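Local coordinates for uncharacterized protein DSY3957 (Desulfitobacterium hafniense, PDB 3HXL) that probably builds the contractile sheath that surrounds the tail tube of a myovirus-like phage, at residues 42-47 and 107-112; 89-94 and 178-183; 230-235 and 245-250; 324-329 and 342-347. All blocks are in the same frame, centred on the assembly; numbering follows the deposited sequence.

Overall arrangement
The four contacts form two clusters that sit well apart in an elongated chain. Contacts 1 and 2, their centres about 7 Å apart, interlock where the beta-sandwich domain is joined to the rest of the protein: their segments alternate along the sequence, Arg-89 of contact 2 reaches Gly-45 of contact 1, and Asp-180 reaches Ser-43. Contacts 3 and 4, with centres about 10 Å apart, meet through Val-246 with Thr-329 and Gln-232 with Asn-344, tying a parallel strand pair to the start of helix 344-364. Between the clusters the centres of contacts 2 and 3 are about 27 Å apart, and contacts 1 and 4 lie on opposite sides of the chain's centre.

Contact 1: 42-47 and 107-112; sequences LSWGEP and AKWGGA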
loop_
_atom_site.group_PDB
_atom_site.type_symbol
_atom_site.label_atom_id
_atom_site.label_comp_id
_atom_site.label_asym_id
_atom_site.label_seq_id
_atom_site.Cartn_x
_atom_site.Cartn_y
_atom_site.Cartn_z
ATOM N N LEU A 42 13.242 -6.945 -4.022
ATOM C CA LEU A 42 14.268 -5.942 -3.765
ATOM C C LEU A 42 15.682 -6.520 -3.753
ATOM O O LEU A 42 15.871 -7.728 -3.899
ATOM C CB LEU A 42 13.970 -5.264 -2.423
ATOM C CG LEU A 42 12.581 -4.626 -2.294
ATOM C CD1 LEU A 42 12.374 -4.085 -0.883
ATOM C CD2 LEU A 42 12.453 -3.509 -3.312
ATOM N N SER A 43 16.669 -5.644 -3.580
ATOM C CA SER A 43 18.066 -6.060 -3.544
ATOM C C SER A 43 18.654 -5.871 -2.151
ATOM O O SER A 43 19.847 -6.080 -1.932
ATOM C CB SER A 43 18.884 -5.253 -4.556
ATOM O OG SER A 43 18.369 -5.406 -5.866
ATOM N N TRP A 44 17.803 -5.478 -1.211
ATOM C CA TRP A 44 18.231 -5.260 0.161
ATOM C C TRP A 44 17.001 -5.087 1.043
ATOM O O TRP A 44 15.906 -4.824 0.544
ATOM C CB TRP A 44 19.115 -4.007 0.222
ATOM C CG TRP A 44 19.834 -3.797 1.523
ATOM C CD1 TRP A 44 19.451 -2.993 2.556
ATOM C CD2 TRP A 44 21.089 -4.373 1.905
ATOM N NE1 TRP A 44 20.397 -3.027 3.557
ATOM C CE2 TRP A 44 21.410 -3.868 3.183
ATOM C CE3 TRP A 44 21.975 -5.268 1.288
ATOM C CZ2 TRP A 44 22.584 -4.228 3.861
ATOM C CZ3 TRP A 44 23.144 -5.626 1.962
ATOM C CH2 TRP A 44 23.433 -5.103 3.237
ATOM N N GLY A 45 17.187 -5.245 2.350
ATOM C CA GLY A 45 16.086 -5.085 3.283
ATOM C C GLY A 45 15.599 -6.379 3.905
ATOM O O GLY A 45 15.793 -7.459 3.350
ATOM N N GLU A 46 14.964 -6.264 5.066
ATOM C CA GLU A 46 14.431 -7.423 5.769
ATOM C C GLU A 46 13.354 -8.104 4.928
ATOM O O GLU A 46 12.368 -7.478 4.536
ATOM C CB GLU A 46 13.853 -6.994 7.118
ATOM C CG GLU A 46 13.186 -8.119 7.897
ATOM C CD GLU A 46 12.883 -7.728 9.327
ATOM O OE1 GLU A 46 12.439 -6.581 9.553
ATOM O OE2 GLU A 46 13.081 -8.567 10.229
ATOM N N PRO A 47 13.534 -9.403 4.635
ATOM C CA PRO A 47 12.572 -10.167 3.833
ATOM C C PRO A 47 11.426 -10.801 4.628
ATOM O O PRO A 47 11.562 -11.074 5.820
ATOM C CB PRO A 47 13.454 -11.219 3.176
ATOM C CG PRO A 47 14.396 -11.562 4.298
ATOM C CD PRO A 47 14.764 -10.187 4.864
ATOM N N ALA A 107 27.182 -9.237 4.502
ATOM C CA ALA A 107 26.100 -8.265 4.383
ATOM C C ALA A 107 24.993 -8.575 5.388
ATOM O O ALA A 107 24.734 -9.739 5.703
ATOM C CB ALA A 107 25.540 -8.286 2.967
ATOM N N LYS A 108 24.341 -7.529 5.888
ATOM C CA LYS A 108 23.263 -7.693 6.857
ATOM C C LYS A 108 22.068 -8.398 6.221
ATOM O O LYS A 108 21.417 -9.231 6.851
ATOM C CB LYS A 108 22.828 -6.328 7.400
ATOM C CG LYS A 108 21.797 -6.396 8.521
ATOM C CD LYS A 108 21.491 -5.008 9.062
ATOM C CE LYS A 108 20.494 -5.051 10.212
ATOM N NZ LYS A 108 20.202 -3.676 10.708
ATOM N N TRP A 109 21.784 -8.049 4.969
ATOM C CA TRP A 109 20.668 -8.639 4.232
ATOM C C TRP A 109 21.172 -9.209 2.911
ATOM O O TRP A 109 22.181 -8.756 2.373
ATOM C CB TRP A 109 19.584 -7.585 3.937
ATOM C CG TRP A 109 18.975 -6.942 5.157
ATOM C CD1 TRP A 109 18.989 -5.611 5.480
ATOM C CD2 TRP A 109 18.277 -7.604 6.221
ATOM N NE1 TRP A 109 18.347 -5.406 6.678
ATOM C CE2 TRP A 109 17.905 -6.611 7.156
ATOM C CE3 TRP A 109 17.937 -8.940 6.479
ATOM C CZ2 TRP A 109 17.204 -6.916 8.329
ATOM C CZ3 TRP A 109 17.241 -9.241 7.644
ATOM C CH2 TRP A 109 16.884 -8.232 8.558
ATOM N N GLY A 110 20.473 -10.216 2.398
ATOM C CA GLY A 110 20.863 -10.797 1.129
ATOM C C GLY A 110 20.439 -9.855 0.016
ATOM O O GLY A 110 19.537 -9.039 0.203
ATOM N N GLY A 111 21.091 -9.961 -1.136
ATOM C CA GLY A 111 20.756 -9.103 -2.255
ATOM C C GLY A 111 21.995 -8.611 -2.971
ATOM O O GLY A 111 23.104 -8.698 -2.438
ATOM N N ALA A 112 21.806 -8.093 -4.181
ATOM C CA ALA A 112 22.904 -7.579 -4.989
ATOM C C ALA A 112 23.488 -6.307 -4.382
ATOM O O ALA A 112 24.608 -5.910 -4.706
ATOM C CB ALA A 112 22.416 -7.301 -6.409
#
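One face of the Trp-109 indole is laid against the backbone of Gly-45 and Glu-46, while Lys-108 CG lies over the rim of the opposite face and Trp-44 NE1 meets the ring at its edge. The CH-pi contact of Glu-46 is almost centred: its CA stands 3.6 Å from the centroid of the Trp-109 six-membered ring, 2° off the normal. Gly-45 CA lies over the five-membered ring, and Pro-47 CD reaches Trp-109 CE3 at 3.8 Å. Trp-44 is met in turn over one face by CD1 of Trp-109, a T-shaped pair with planes at 84°; Trp-109 CB sits above the six-membered ring of Trp-44, and Ala-107 CB touches its rim, 3.7 Å from CZ3. The two loops thereby join the region that resembles domain III of Gp18 to the beta-sandwich domain of the sheath protein. With CG anti to the backbone N (chi1 -169°), the Trp-44 ring reaches the 107-109 backbone, its CZ3 3.3 Å from Trp-109 O, and it also meets the ring of Trp-158. Further along, Gly-111 CA makes a CA-H...O contact of 3.2 Å with Ser-43 O, an approach possible because Gly-111 carries no side chain.

Contact 2: 89-94 and 178-183; sequences RLNAGT and GSDGAV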
loop_
_atom_site.group_PDB
_atom_site.type_symbol
_atom_site.label_atom_id
_atom_site.label_comp_id
_atom_site.label_asym_id
_atom_site.label_seq_id
_atom_site.Cartn_x
_atom_site.Cartn_y
_atom_site.Cartn_z
ATOM N N ARG A 89 9.051 -7.413 1.283
ATOM C CA ARG A 89 10.089 -7.878 0.374
ATOM C C ARG A 89 9.910 -9.385 0.183
ATOM O O ARG A 89 10.038 -10.159 1.126
ATOM C CB ARG A 89 11.486 -7.590 0.919
ATOM C CG ARG A 89 12.567 -7.990 -0.068
ATOM C CD ARG A 89 13.968 -7.959 0.527
ATOM N NE ARG A 89 14.943 -8.384 -0.467
ATOM C CZ ARG A 89 16.243 -8.528 -0.238
ATOM N NH1 ARG A 89 16.746 -8.277 0.965
ATOM N NH2 ARG A 89 17.041 -8.920 -1.224
ATOM N N LEU A 90 9.626 -9.779 -1.053
ATOM C CA LEU A 90 9.359 -11.171 -1.413
ATOM C C LEU A 90 10.549 -12.120 -1.473
ATOM O O LEU A 90 10.371 -13.335 -1.415
ATOM C CB LEU A 90 8.661 -11.199 -2.771
ATOM C CG LEU A 90 7.312 -10.487 -2.916
ATOM C CD1 LEU A 90 7.108 -10.120 -4.367
ATOM C CD2 LEU A 90 6.183 -11.372 -2.400
ATOM N N ASN A 91 11.753 -11.571 -1.605
ATOM C CA ASN A 91 12.959 -12.382 -1.726
ATOM C C ASN A 91 13.990 -12.113 -0.640
ATOM O O ASN A 91 14.222 -10.961 -0.258
ATOM C CB ASN A 91 13.589 -12.127 -3.092
ATOM C CG ASN A 91 14.000 -10.676 -3.277
ATOM O OD1 ASN A 91 13.255 -9.755 -2.928
ATOM N ND2 ASN A 91 15.182 -10.464 -3.833
ATOM N N ALA A 92 14.604 -13.187 -0.150
ATOM C CA ALA A 92 15.635 -13.088 0.879
ATOM C C ALA A 92 17.000 -12.944 0.215
ATOM O O ALA A 92 17.940 -12.408 0.808
ATOM C CB ALA A 92 15.611 -14.326 1.764
ATOM N N GLY A 93 17.101 -13.428 -1.019
ATOM C CA GLY A 93 18.348 -13.344 -1.759
ATOM C C GLY A 93 19.537 -13.988 -1.068
ATOM O O GLY A 93 19.383 -14.691 -0.069
ATOM N N THR A 94 20.728 -13.754 -1.614
ATOM C CA THR A 94 21.960 -14.299 -1.045
ATOM C C THR A 94 22.848 -13.166 -0.534
ATOM O O THR A 94 23.067 -12.173 -1.230
ATOM C CB THR A 94 22.749 -15.117 -2.089
ATOM O OG1 THR A 94 21.967 -16.242 -2.506
ATOM C CG2 THR A 94 24.061 -15.616 -1.494
ATOM N N GLY A 178 26.798 -11.721 -3.688
ATOM C CA GLY A 178 25.463 -11.287 -3.320
ATOM C C GLY A 178 24.546 -11.325 -4.528
ATOM O O GLY A 178 25.003 -11.159 -5.660
ATOM N N SER A 179 23.256 -11.554 -4.295
ATOM C CA SER A 179 22.274 -11.597 -5.376
ATOM C C SER A 179 20.846 -11.615 -4.842
ATOM O O SER A 179 20.602 -11.977 -3.691
ATOM C CB SER A 179 22.499 -12.823 -6.266
ATOM O OG SER A 179 22.347 -14.023 -5.536
ATOM N N ASP A 180 19.907 -11.222 -5.696
ATOM C CA ASP A 180 18.501 -11.181 -5.320
ATOM C C ASP A 180 17.838 -12.539 -5.532
ATOM O O ASP A 180 16.849 -12.873 -4.872
ATOM C CB ASP A 180 17.777 -10.105 -6.131
ATOM C CG ASP A 180 18.416 -8.737 -5.977
ATOM O OD1 ASP A 180 19.036 -8.496 -4.920
ATOM O OD2 ASP A 180 18.291 -7.901 -6.897
ATOM N N GLY A 181 18.391 -13.320 -6.453
ATOM C CA GLY A 181 17.848 -14.636 -6.728
ATOM C C GLY A 181 16.523 -14.592 -7.461
ATOM O O GLY A 181 16.148 -13.566 -8.027
ATOM N N ALA A 182 15.816 -15.717 -7.449
ATOM C CA ALA A 182 14.525 -15.826 -8.113
ATOM C C ALA A 182 13.424 -16.017 -7.082
ATOM O O ALA A 182 13.559 -16.807 -6.149
ATOM C CB ALA A 182 14.537 -16.997 -9.084
ATOM N N VAL A 183 12.329 -15.292 -7.256
ATOM C CA VAL A 183 11.218 -15.393 -6.326
ATOM C C VAL A 183 10.223 -16.456 -6.774
ATOM O O VAL A 183 10.011 -16.661 -7.969
ATOM C CB VAL A 183 10.484 -14.046 -6.204
ATOM C CG1 VAL A 183 9.825 -13.694 -7.527
ATOM C CG2 VAL A 183 9.463 -14.108 -5.088
HETATM O O HOH W 1 15.817 -14.914 -3.292
HETATM O O HOH W 2 20.048 -15.421 -4.113
#
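At the junction where the chain enters and leaves the beta-sandwich domain of the tail sheath protein, the 89-94 and 178-183 segments run in roughly opposing directions, 132° apart, and meet in a single antiparallel bridge. Thr-94 and Ser-179 form its hydrogen-bonded pair: Thr-94 N gives a bond of 2.7 Å to Ser-179 O, and Ser-179 N returns one of 3.1 Å to Thr-94 O. Beside them a water links Thr-94 OG1 to Ser-179 OG, so the two hydroxyls are joined indirectly. Gly-93, with positive phi and no side chain, brings its CA within 3.3 Å of Ser-179 O. A second water accepts from Gly-93 N and donates to Asp-180 O.

That same carbonyl oxygen receives Asn-91 ND2 at 3.1 Å in a nearly straight bond (174° at the hydrogen), the oxygen lying in the plane of the asparagine amide. A chi1 of 61° sets CG between the backbone N and carbonyl carbon of Asn-91, turning the amide toward Asp-180; its ND2 also serves Leu-42 O, and OD1 takes a weak bond from Arg-89 NE. At the other end Leu-90 CB packs on Val-183 CG2 at 3.8 Å, next to helix 185-195.

The carboxylate of Asp-180 is held by Ser-43 OG and Ala-112 N, and the Arg-89 guanidinium by Gly-45 O and Gly-110 O. Their nearest charged atoms, Arg-89 NH2 and Asp-180 OD1, are 4.2 Å apart, beyond a salt bridge, so any mutual stabilisation is probably a through-space attraction, with neutral groups of the neighbouring loops supplying the direct bonds.

Contact 3: 230-235 and 245-250; sequences KIQVVL and GVISVK
Val-233 and Val-246 bring their CG2 methyls together at 3.3 Å, tighter than usual for two carbons, in a parallel strand pair of the subtilisin-like region, part of a mixed sheet that also includes strands 35-40 and 84-89. Leu-235 CD1 joins the same face, 3.7 Å from Val-246 CG1. On the other face, Val-234 and Ile-247 lie side by side and point the same way, and Val-234 CG1 meets Val-249 CG2 at 3.7 Å; a chi1 of 180° turns that Val-234 methyl onward to Val-249.

Four backbone hydrogen bonds fix this register: Val-233 N to Gly-245 O, Ile-247 N to Val-233 O, Leu-235 N to Ile-247 O and Val-249 N to Leu-235 O. The short strand axes approach to 4.7 Å and run 18° from parallel. Farther out, helix 210-227 covers the face of Val-233, Val-246 and Leu-235, and helix 263-276 that of Val-234 and Ile-247, giving an alpha-beta-alpha layering. Strand 202-204 continues the sheet beyond 232-236.

Gln-232 stands at the start of its strand, its extended side chain lying against Ile-247. Its NE2 is bonded to Glu-244 O and Asn-344 OD1, and its OE1 rests 3.8 Å from Ile-247 CD1.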
loop_
_atom_site.group_PDB
_atom_site.type_symbol
_atom_site.label_atom_id
_atom_site.label_comp_id
_atom_site.label_asym_id
_atom_site.label_seq_id
_atom_site.Cartn_x
_atom_site.Cartn_y
_atom_site.Cartn_z
ATOM N N LYS A 230 -13.413 -4.374 3.294
ATOM C CA LYS A 230 -13.401 -3.662 2.028
ATOM C C LYS A 230 -12.063 -3.030 1.658
ATOM O O LYS A 230 -11.600 -2.073 2.290
ATOM C CB LYS A 230 -14.517 -2.618 2.029
ATOM C CG LYS A 230 -15.896 -3.182 2.380
ATOM C CD LYS A 230 -16.414 -4.182 1.336
ATOM C CE LYS A 230 -17.777 -4.757 1.743
ATOM N NZ LYS A 230 -18.395 -5.608 0.681
ATOM N N ILE A 231 -11.449 -3.589 0.619
ATOM C CA ILE A 231 -10.162 -3.135 0.102
ATOM C C ILE A 231 -10.185 -3.306 -1.419
ATOM O O ILE A 231 -11.132 -3.866 -1.968
ATOM C CB ILE A 231 -8.997 -3.988 0.678
ATOM C CG1 ILE A 231 -9.218 -5.469 0.355
ATOM C CG2 ILE A 231 -8.903 -3.821 2.192
ATOM C CD1 ILE A 231 -8.555 -5.923 -0.926
ATOM N N GLN A 232 -9.154 -2.812 -2.095
ATOM C CA GLN A 232 -9.049 -2.977 -3.539
ATOM C C GLN A 232 -7.630 -3.364 -3.920
ATOM O O GLN A 232 -6.671 -3.056 -3.207
ATOM C CB GLN A 232 -9.426 -1.694 -4.297
ATOM C CG GLN A 232 -10.931 -1.395 -4.393
ATOM C CD GLN A 232 -11.216 -0.159 -5.251
ATOM O OE1 GLN A 232 -10.763 0.944 -4.936
ATOM N NE2 GLN A 232 -11.967 -0.342 -6.336
ATOM N N VAL A 233 -7.515 -4.060 -5.044
ATOM C CA VAL A 233 -6.230 -4.466 -5.580
ATOM C C VAL A 233 -6.115 -3.799 -6.944
ATOM O O VAL A 233 -7.094 -3.728 -7.693
ATOM C CB VAL A 233 -6.133 -6.009 -5.771
ATOM C CG1 VAL A 233 -6.273 -6.707 -4.432
ATOM C CG2 VAL A 233 -7.193 -6.479 -6.741
ATOM N N VAL A 234 -4.923 -3.296 -7.240
ATOM C CA VAL A 234 -4.646 -2.621 -8.500
ATOM C C VAL A 234 -3.672 -3.467 -9.311
ATOM O O VAL A 234 -2.515 -3.660 -8.923
ATOM C CB VAL A 234 -4.019 -1.231 -8.265
ATOM C CG1 VAL A 234 -3.751 -0.548 -9.601
ATOM C CG2 VAL A 234 -4.961 -0.384 -7.406
ATOM N N LEU A 235 -4.161 -3.964 -10.441
ATOM C CA LEU A 235 -3.380 -4.817 -11.321
ATOM C C LEU A 235 -3.113 -4.153 -12.655
ATOM O O LEU A 235 -3.658 -3.087 -12.959
ATOM C CB LEU A 235 -4.126 -6.130 -11.572
ATOM C CG LEU A 235 -4.735 -6.816 -10.356
ATOM C CD1 LEU A 235 -5.500 -8.058 -10.808
ATOM C CD2 LEU A 235 -3.642 -7.189 -9.375
ATOM N N GLY A 245 -13.730 -4.820 -6.930
ATOM C CA GLY A 245 -12.615 -4.820 -6.005
ATOM C C GLY A 245 -11.278 -4.786 -6.724
ATOM O O GLY A 245 -10.228 -4.745 -6.087
ATOM N N VAL A 246 -11.308 -4.789 -8.053
ATOM C CA VAL A 246 -10.071 -4.780 -8.833
ATOM C C VAL A 246 -9.980 -3.656 -9.860
ATOM O O VAL A 246 -10.883 -3.466 -10.666
ATOM C CB VAL A 246 -9.882 -6.115 -9.598
ATOM C CG1 VAL A 246 -8.622 -6.055 -10.445
ATOM C CG2 VAL A 246 -9.818 -7.272 -8.618
ATOM N N ILE A 247 -8.884 -2.904 -9.817
ATOM C CA ILE A 247 -8.661 -1.834 -10.779
ATOM C C ILE A 247 -7.584 -2.337 -11.732
ATOM O O ILE A 247 -6.572 -2.886 -11.296
ATOM C CB ILE A 247 -8.168 -0.533 -10.088
ATOM C CG1 ILE A 247 -9.277 0.021 -9.186
ATOM C CG2 ILE A 247 -7.765 0.492 -11.144
ATOM C CD1 ILE A 247 -8.804 1.098 -8.199
ATOM N N SER A 248 -7.811 -2.170 -13.029
ATOM C CA SER A 248 -6.853 -2.628 -14.040
ATOM C C SER A 248 -6.242 -1.484 -14.850
ATOM O O SER A 248 -6.912 -0.873 -15.683
ATOM C CB SER A 248 -7.534 -3.612 -15.001
ATOM O OG SER A 248 -6.621 -4.104 -15.969
ATOM N N VAL A 249 -4.962 -1.218 -14.610
ATOM C CA VAL A 249 -4.237 -0.158 -15.314
ATOM C C VAL A 249 -3.789 -0.686 -16.678
ATOM O O VAL A 249 -3.085 -1.694 -16.755
ATOM C CB VAL A 249 -2.994 0.283 -14.513
ATOM C CG1 VAL A 249 -2.309 1.452 -15.205
ATOM C CG2 VAL A 249 -3.399 0.654 -13.093
ATOM N N LYS A 250 -4.194 0.001 -17.744
ATOM C CA LYS A 250 -3.872 -0.415 -19.111
ATOM C C LYS A 250 -2.526 0.067 -19.638
ATOM O O LYS A 250 -1.757 -0.714 -20.221
ATOM C CB LYS A 250 -4.976 0.053 -20.074
ATOM C CG LYS A 250 -4.875 -0.527 -21.492
ATOM C CD LYS A 250 -5.991 0.001 -22.388
ATOM C CE LYS A 250 -5.983 -0.666 -23.769
ATOM N NZ LYS A 250 -6.246 -2.140 -23.686
#

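Contact 4: 324-329 and 342-347; sequences EQDINT and AKNRVI
Ile-327 and Lys-343 form a single backbone bridge, their CA atoms 4.6 Å apart, with Asn-344 N bonded to Asp-326 O and Asn-328 N to Ala-342 O at 2.8 Å. Asp-326 is the centre of an inverse gamma turn, and Lys-343 is the N-cap residue of helix 344-364; the bridge joins a loop of the subtilisin-like region to the start of this helix, which belongs to the C-terminal region.

In the side chains, Asn-344 ND2 donates to Asp-326 OD1 at 2.8 Å, arriving from above the carboxylate plane, 43° out of it, while the oxygen lies in the asparagine's own amide plane. A chi1 of -177° swings the Asp-326 carboxylate away from its own backbone N and alongside the first turn, where OD2 forms a salt bridge with Arg-348 and accepts from Leu-283 N. These partners, together with the helix start, would probably favour the charged form. One water bridges Asp-326 O to Arg-345 N, with a weaker bond to OD2.

The opposite end of the Asn-344 amide is engaged as well: OD1 takes a weak bond from Asn-328 ND2. The Asn-328 amide, bonded to Phe-341 O, also packs against the helix, its ND2 3.6 Å from Ile-347 CG1.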
loop_
_atom_site.group_PDB
_atom_site.type_symbol
_atom_site.label_atom_id
_atom_site.label_comp_id
_atom_site.label_asym_id
_atom_site.label_seq_id
_atom_site.Cartn_x
_atom_site.Cartn_y
_atom_site.Cartn_z
ATOM N N GLU A 324 -8.168 9.009 -17.441
ATOM C CA GLU A 324 -9.321 9.165 -18.327
ATOM C C GLU A 324 -10.599 9.080 -17.509
ATOM O O GLU A 324 -11.434 9.988 -17.537
ATOM C CB GLU A 324 -9.309 8.075 -19.409
ATOM C CG GLU A 324 -10.457 8.150 -20.424
ATOM C CD GLU A 324 -10.453 9.429 -21.261
ATOM O OE1 GLU A 324 -9.361 9.912 -21.628
ATOM O OE2 GLU A 324 -11.550 9.942 -21.568
ATOM N N GLN A 325 -10.744 7.971 -16.791
ATOM C CA GLN A 325 -11.892 7.736 -15.921
ATOM C C GLN A 325 -11.423 6.890 -14.752
ATOM O O GLN A 325 -10.715 5.902 -14.935
ATOM C CB GLN A 325 -13.025 7.024 -16.669
ATOM C CG GLN A 325 -13.829 7.953 -17.565
ATOM C CD GLN A 325 -15.139 7.346 -18.021
ATOM O OE1 GLN A 325 -15.718 6.500 -17.340
ATOM N NE2 GLN A 325 -15.630 7.794 -19.167
ATOM N N ASP A 326 -11.804 7.309 -13.546
ATOM C CA ASP A 326 -11.427 6.630 -12.310
ATOM C C ASP A 326 -12.402 5.470 -12.116
ATOM O O ASP A 326 -13.349 5.563 -11.334
ATOM C CB ASP A 326 -11.512 7.636 -11.149
ATOM C CG ASP A 326 -11.058 7.059 -9.816
ATOM O OD1 ASP A 326 -10.468 5.955 -9.797
ATOM O OD2 ASP A 326 -11.290 7.732 -8.785
ATOM N N ILE A 327 -12.166 4.380 -12.839
ATOM C CA ILE A 327 -13.044 3.219 -12.766
ATOM C C ILE A 327 -12.322 1.920 -12.459
ATOM O O ILE A 327 -11.102 1.811 -12.638
ATOM C CB ILE A 327 -13.807 3.012 -14.096
ATOM C CG1 ILE A 327 -12.803 2.832 -15.245
ATOM C CG2 ILE A 327 -14.726 4.183 -14.360
ATOM C CD1 ILE A 327 -13.445 2.397 -16.564
ATOM N N ASN A 328 -13.087 0.943 -11.975
ATOM C CA ASN A 328 -12.548 -0.376 -11.671
ATOM C C ASN A 328 -12.978 -1.310 -12.812
ATOM O O ASN A 328 -13.607 -0.867 -13.772
ATOM C CB ASN A 328 -13.040 -0.872 -10.299
ATOM C CG ASN A 328 -14.550 -0.850 -10.166
ATOM O OD1 ASN A 328 -15.268 -1.547 -10.894
ATOM N ND2 ASN A 328 -15.043 -0.060 -9.220
ATOM N N THR A 329 -12.641 -2.592 -12.709
ATOM C CA THR A 329 -12.951 -3.546 -13.774
ATOM C C THR A 329 -14.380 -4.045 -13.920
ATOM O O THR A 329 -14.672 -4.793 -14.857
ATOM C CB THR A 329 -12.076 -4.793 -13.662
ATOM O OG1 THR A 329 -12.359 -5.457 -12.432
ATOM C CG2 THR A 329 -10.610 -4.421 -13.702
ATOM N N ALA A 342 -18.923 0.801 -10.756
ATOM C CA ALA A 342 -17.675 0.802 -11.514
ATOM C C ALA A 342 -16.825 2.031 -11.188
ATOM O O ALA A 342 -15.639 2.078 -11.514
ATOM C CB ALA A 342 -17.973 0.764 -13.014
ATOM N N LYS A 343 -17.439 3.022 -10.545
ATOM C CA LYS A 343 -16.742 4.255 -10.181
ATOM C C LYS A 343 -16.039 4.083 -8.842
ATOM O O LYS A 343 -16.666 3.751 -7.836
ATOM C CB LYS A 343 -17.739 5.416 -10.118
ATOM C CG LYS A 343 -18.466 5.660 -11.446
ATOM C CD LYS A 343 -19.511 6.772 -11.359
ATOM C CE LYS A 343 -20.243 6.944 -12.694
ATOM N NZ LYS A 343 -21.308 7.990 -12.643
ATOM N N ASN A 344 -14.736 4.323 -8.825
ATOM C CA ASN A 344 -13.979 4.135 -7.593
ATOM C C ASN A 344 -14.386 5.041 -6.438
ATOM O O ASN A 344 -14.264 4.651 -5.273
ATOM C CB ASN A 344 -12.486 4.217 -7.890
ATOM C CG ASN A 344 -12.013 3.012 -8.673
ATOM O OD1 ASN A 344 -12.389 1.882 -8.345
ATOM N ND2 ASN A 344 -11.199 3.232 -9.713
ATOM N N ARG A 345 -14.888 6.235 -6.743
ATOM C CA ARG A 345 -15.335 7.119 -5.670
ATOM C C ARG A 345 -16.578 6.507 -5.022
ATOM O O ARG A 345 -16.771 6.613 -3.816
ATOM C CB ARG A 345 -15.670 8.522 -6.194
ATOM C CG ARG A 345 -16.397 9.363 -5.142
ATOM C CD ARG A 345 -16.381 10.848 -5.465
ATOM N NE ARG A 345 -16.854 11.129 -6.810
ATOM C CZ ARG A 345 -16.950 12.350 -7.326
ATOM N NH1 ARG A 345 -16.605 13.410 -6.596
ATOM N NH2 ARG A 345 -17.381 12.506 -8.575
ATOM N N VAL A 346 -17.430 5.869 -5.825
ATOM C CA VAL A 346 -18.625 5.235 -5.271
ATOM C C VAL A 346 -18.159 4.123 -4.333
ATOM O O VAL A 346 -18.672 3.971 -3.221
ATOM C CB VAL A 346 -19.530 4.652 -6.384
ATOM C CG1 VAL A 346 -20.626 3.762 -5.779
ATOM C CG2 VAL A 346 -20.169 5.795 -7.162
ATOM N N ILE A 347 -17.173 3.356 -4.778
ATOM C CA ILE A 347 -16.639 2.282 -3.951
ATOM C C ILE A 347 -16.053 2.837 -2.644
ATOM O O ILE A 347 -16.217 2.236 -1.581
ATOM C CB ILE A 347 -15.556 1.476 -4.712
ATOM C CG1 ILE A 347 -16.186 0.779 -5.920
ATOM C CG2 ILE A 347 -14.922 0.432 -3.790
ATOM C CD1 ILE A 347 -17.398 -0.084 -5.586
HETATM O O HOH W 3 -14.433 7.627 -9.156
#